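Local coordinates for cupin type-2 domain-containing protein (Burkholderia xenovorans, PDB 2O8Q) that is of unknown function but has a cupin-like fold and binds a nickel ion through three histidines, at residues Glu11-Ser16 against Met86-Gly91; Glu76-Tyr79 against Gly83-Met86. All coordinates share one frame; numbering follows the deposited sequence.

Contact 1: residues Glu11-Ser16 against Met86-Gly91; sequences EPKDGS and MLEAGG. With EDO (1,2-ethanediol), chain E.
Lys-13 and Glu-88 supply the charged part of this surface contact. Their side chains meet at about a right angle, and Lys-13 NZ lies 3.6 Å from Glu-88 OE2, a long salt bridge. A bend at the last torsion of the lysine (chi4 -69°) turns NZ out of line with the extended part of the chain. Both residues are exposed, so solvent probably screens the pair.

The polar link between the backbones runs through one water. It accepts from Glu-11 N at 3.0 Å and donates to Ala-89 O at 2.8 Å, bridging the loop and the turn.

Van der Waals contact comes from Glu-11, whose extended side chain leans over the turn. Its OE1 lies 3.4 Å from Gly-90 CA, where the lack of a side chain gives the carboxylate room. Gly-90 occupies the third position of a type II turn from Glu-88 to Gly-91, closed by the hydrogen bond from Gly-91 N to Glu-88 O, 2.9 Å.

The turn comes off the end of strand 83-88 and leads into strand 92-94, while 11-16 belongs to the loop between strands 7-9 and 26-30. Backbone bonds to Val-70 tie Gly-90 and Gly-91 to strand 66-72, and Arg-29 on strand 26-30 of a second subunit packs on Glu-11 and bonds to Gly-90 O.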
loop_
_atom_site.group_PDB
_atom_site.type_symbol
_atom_site.label_atom_id
_atom_site.label_comp_id
_atom_site.label_asym_id
_atom_site.label_seq_id
_atom_site.Cartn_x
_atom_site.Cartn_y
_atom_site.Cartn_z
ATOM N N GLU A 11 13.884 15.833 -15.042
ATOM C CA GLU A 11 14.305 15.206 -16.288
ATOM C C GLU A 11 15.497 15.976 -16.885
ATOM O O GLU A 11 15.343 17.148 -17.185
ATOM C CB GLU A 11 13.148 15.223 -17.267
ATOM C CG GLU A 11 13.464 14.498 -18.541
ATOM C CD GLU A 11 12.264 14.321 -19.393
ATOM O OE1 GLU A 11 11.211 14.955 -19.147
ATOM O OE2 GLU A 11 12.380 13.531 -20.337
ATOM N N PRO A 12 16.660 15.322 -17.059
ATOM C CA PRO A 12 17.759 15.990 -17.796
ATOM C C PRO A 12 17.397 16.349 -19.243
ATOM O O PRO A 12 16.581 15.671 -19.905
ATOM C CB PRO A 12 18.886 14.969 -17.732
ATOM C CG PRO A 12 18.550 14.113 -16.531
ATOM C CD PRO A 12 17.067 13.991 -16.588
ATOM N N LYS A 13 18.010 17.423 -19.741
ATOM C CA LYS A 13 17.467 18.156 -20.913
ATOM C C LYS A 13 17.641 17.955 -22.489
ATOM O O LYS A 13 16.598 18.058 -23.131
ATOM C CB LYS A 13 17.544 19.688 -20.605
ATOM C CG LYS A 13 16.223 20.251 -20.001
ATOM C CD LYS A 13 16.403 21.574 -19.266
ATOM C CE LYS A 13 15.139 21.975 -18.488
ATOM N NZ LYS A 13 14.002 22.346 -19.376
ATOM N N ASP A 14 18.783 17.657 -23.127
ATOM C CA ASP A 14 19.834 16.684 -22.778
ATOM C C ASP A 14 19.313 15.286 -23.113
ATOM O O ASP A 14 19.708 14.706 -24.126
ATOM C CB ASP A 14 20.374 16.791 -21.353
ATOM C CG ASP A 14 20.790 18.200 -20.997
ATOM O OD1 ASP A 14 21.533 18.825 -21.793
ATOM O OD2 ASP A 14 20.368 18.672 -19.920
ATOM N N GLY A 15 18.391 14.767 -22.311
ATOM C CA GLY A 15 17.799 13.442 -22.584
ATOM C C GLY A 15 18.528 12.266 -21.940
ATOM O O GLY A 15 18.138 11.101 -22.111
ATOM N N SER A 16 19.579 12.577 -21.195
ATOM C CA SER A 16 20.260 11.612 -20.363
ATOM C C SER A 16 19.405 11.260 -19.124
ATOM O O SER A 16 18.221 11.620 -19.040
ATOM C CB SER A 16 21.596 12.204 -19.935
ATOM O OG SER A 16 21.399 13.349 -19.129
HETATM N N MSE A 86 10.887 23.935 -7.658
HETATM C CA MSE A 86 10.260 24.232 -8.928
HETATM C C MSE A 86 10.302 23.006 -9.876
HETATM O O MSE A 86 11.376 22.496 -10.168
HETATM C CB MSE A 86 10.962 25.409 -9.569
HETATM C CG MSE A 86 10.615 25.614 -11.008
HETATM SE SE MSE A 86 8.876 26.454 -11.140
HETATM C CE MSE A 86 9.215 28.228 -10.391
ATOM N N LEU A 87 9.149 22.522 -10.327
ATOM C CA LEU A 87 9.096 21.372 -11.184
ATOM C C LEU A 87 8.590 21.753 -12.570
ATOM O O LEU A 87 7.582 22.445 -12.682
ATOM C CB LEU A 87 8.111 20.320 -10.629
ATOM C CG LEU A 87 8.396 19.640 -9.318
ATOM C CD1 LEU A 87 7.227 18.600 -9.013
ATOM C CD2 LEU A 87 9.751 18.966 -9.397
ATOM N N GLU A 88 9.238 21.237 -13.610
ATOM C CA GLU A 88 8.783 21.419 -14.981
ATOM C C GLU A 88 8.375 20.051 -15.513
ATOM O O GLU A 88 8.476 19.054 -14.776
ATOM C CB GLU A 88 9.922 21.952 -15.858
ATOM C CG GLU A 88 10.524 23.257 -15.430
ATOM C CD GLU A 88 11.645 23.651 -16.383
ATOM O OE1 GLU A 88 11.322 24.269 -17.405
ATOM O OE2 GLU A 88 12.817 23.323 -16.109
ATOM N N ALA A 89 7.989 19.976 -16.789
ATOM C CA ALA A 89 7.597 18.664 -17.361
ATOM C C ALA A 89 8.707 17.638 -17.102
ATOM O O ALA A 89 9.907 17.946 -17.326
ATOM C CB ALA A 89 7.273 18.758 -18.851
ATOM N N GLY A 90 8.307 16.434 -16.669
ATOM C CA GLY A 90 9.251 15.358 -16.409
ATOM C C GLY A 90 9.693 15.339 -14.969
ATOM O O GLY A 90 10.335 14.401 -14.567
ATOM N N GLY A 91 9.394 16.406 -14.220
ATOM C CA GLY A 91 9.744 16.481 -12.806
ATOM C C GLY A 91 8.765 15.707 -11.947
ATOM O O GLY A 91 7.562 15.628 -12.273
HETATM C C1 EDO E . 20.544 8.444 -22.276
HETATM O O1 EDO E . 20.229 8.590 -20.886
HETATM C C2 EDO E . 20.319 6.979 -22.650
HETATM O O2 EDO E . 21.256 6.115 -21.981
HETATM O O HOH W 1 11.990 18.066 -15.423
#

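Contact 2: residues Glu76-Tyr79 against Gly83-Met86; sequences EFEY and GAVM
Gly-83 and Tyr-79 pair at the loop end of an antiparallel beta hairpin, strands 74-79 and 83-88 of the cupin domain, whose short segments run at 157° to each other. This is a hydrogen-bonded pair: Gly-83 N reaches Tyr-79 O at 3.0 Å, and Gly-83 O receives Tyr-79 N from well above its carbonyl plane. At phi 88° and psi -157° a CB on Gly-83 would press on the carbonyl O of the residue before, so the backbone calls for glycine here.

Ala-84 faces Glu-78 in a non-hydrogen-bonded pair. Ala-84 CA makes a CA-H...O contact with Phe-77 O at 3.2 Å, while CG of Glu-78 lies alongside the Gly-83 to Ala-84 peptide. The carboxylate of Glu-78 extends onward to a salt bridge with Arg-102 on strand 101-106.

Val-85 returns to the hydrogen-bonded register. Val-85 N donates to Phe-77 O at 2.8 Å, and Phe-77 N gives a bond to Val-85 O that lies in the carbonyl plane. On the buried face shared with Phe-77 and Tyr-79, Val-85 CG2 meets the tyrosine ring in plane at its edge; the ring's hydroxyl is bonded to Gln-95. The Phe-77 side chain comes within about 6 Å of the nickel ion.

Selenomethionine Met-86 stands opposite Glu-76 in a non-hydrogen-bonded pair, and the ladder continues beyond it with Leu-87 bonded to Val-75. Glu-76 OE1 forms a salt bridge with Arg-105. Bends at chi2 and chi3 bring the Met-86 methyl across the extended glutamate, with CE 4.0 Å from Glu-76 CB.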
loop_
_atom_site.group_PDB
_atom_site.type_symbol
_atom_site.label_atom_id
_atom_site.label_comp_id
_atom_site.label_asym_id
_atom_site.label_seq_id
_atom_site.Cartn_x
_atom_site.Cartn_y
_atom_site.Cartn_z
ATOM N N GLU A 76 5.498 25.227 -8.558
ATOM C CA GLU A 76 6.448 25.386 -7.444
ATOM C C GLU A 76 5.714 25.032 -6.147
ATOM O O GLU A 76 4.663 25.603 -5.807
ATOM C CB GLU A 76 6.969 26.826 -7.393
ATOM C CG GLU A 76 8.101 27.033 -6.413
ATOM C CD GLU A 76 8.671 28.409 -6.426
ATOM O OE1 GLU A 76 7.871 29.367 -6.444
ATOM O OE2 GLU A 76 9.928 28.542 -6.435
ATOM N N PHE A 77 6.312 24.069 -5.434
ATOM C CA PHE A 77 5.851 23.616 -4.143
ATOM C C PHE A 77 6.839 24.075 -3.091
ATOM O O PHE A 77 7.970 24.527 -3.378
ATOM C CB PHE A 77 5.855 22.086 -4.126
ATOM C CG PHE A 77 4.850 21.450 -5.071
ATOM C CD1 PHE A 77 3.525 21.813 -5.016
ATOM C CD2 PHE A 77 5.234 20.436 -5.940
ATOM C CE1 PHE A 77 2.583 21.213 -5.865
ATOM C CE2 PHE A 77 4.294 19.798 -6.757
ATOM C CZ PHE A 77 2.988 20.180 -6.726
ATOM N N GLU A 78 6.419 24.055 -1.831
ATOM C CA GLU A 78 7.314 24.307 -0.722
ATOM C C GLU A 78 7.039 23.249 0.332
ATOM O O GLU A 78 5.890 22.951 0.628
ATOM C CB GLU A 78 7.154 25.713 -0.122
ATOM C CG GLU A 78 8.242 26.049 0.850
ATOM C CD GLU A 78 8.069 27.400 1.536
ATOM O OE1 GLU A 78 7.136 28.150 1.163
ATOM O OE2 GLU A 78 8.885 27.707 2.441
ATOM N N TYR A 79 8.130 22.712 0.878
ATOM C CA TYR A 79 8.064 21.631 1.830
ATOM C C TYR A 79 8.705 21.996 3.124
ATOM O O TYR A 79 9.686 22.724 3.145
ATOM C CB TYR A 79 8.759 20.374 1.299
ATOM C CG TYR A 79 8.041 19.861 0.095
ATOM C CD1 TYR A 79 6.862 19.060 0.185
ATOM C CD2 TYR A 79 8.513 20.159 -1.209
ATOM C CE1 TYR A 79 6.191 18.671 -0.916
ATOM C CE2 TYR A 79 7.822 19.754 -2.302
ATOM C CZ TYR A 79 6.686 18.956 -2.173
ATOM O OH TYR A 79 5.997 18.555 -3.265
ATOM N N GLY A 83 12.240 22.715 1.503
ATOM C CA GLY A 83 12.087 24.107 1.038
ATOM C C GLY A 83 11.315 24.175 -0.275
ATOM O O GLY A 83 10.575 23.267 -0.592
ATOM N N ALA A 84 11.513 25.261 -1.018
ATOM C CA ALA A 84 10.834 25.473 -2.293
ATOM C C ALA A 84 11.475 24.642 -3.380
ATOM O O ALA A 84 12.713 24.466 -3.436
ATOM C CB ALA A 84 10.820 26.967 -2.666
ATOM N N VAL A 85 10.607 24.135 -4.249
ATOM C CA VAL A 85 10.972 23.234 -5.338
ATOM C C VAL A 85 10.195 23.663 -6.564
ATOM O O VAL A 85 8.964 23.661 -6.541
ATOM C CB VAL A 85 10.498 21.754 -5.058
ATOM C CG1 VAL A 85 10.813 20.903 -6.282
ATOM C CG2 VAL A 85 11.100 21.198 -3.786
HETATM N N MSE A 86 10.887 23.935 -7.658
HETATM C CA MSE A 86 10.260 24.232 -8.928
HETATM C C MSE A 86 10.302 23.006 -9.876
HETATM O O MSE A 86 11.376 22.496 -10.168
HETATM C CB MSE A 86 10.962 25.409 -9.569
HETATM C CG MSE A 86 10.615 25.614 -11.008
HETATM SE SE MSE A 86 8.876 26.454 -11.140
HETATM C CE MSE A 86 9.215 28.228 -10.391
#

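Both contacts use strand 83-88 and share Met-86, and their centres lie about 16 Å apart. Along the chain, 11-16 comes first, then 76-79, and finally 83-86, which runs directly into 86-91. Contact 2 joins this strand to its neighbour 74-79 in a three-stranded antiparallel sheet; contact 1 lies farther out, around the far end of the strand and the turn leading to 92-94. Leu-87 CD1 packs 3.9 Å from Phe-77 CE2 and connects the two regions. Strand 74-79 sits between 83-88 and 101-106, the latter carrying nickel-binding His-101, so strand 83-88 links a hairpin next to the metal site with a turn that meets a second subunit.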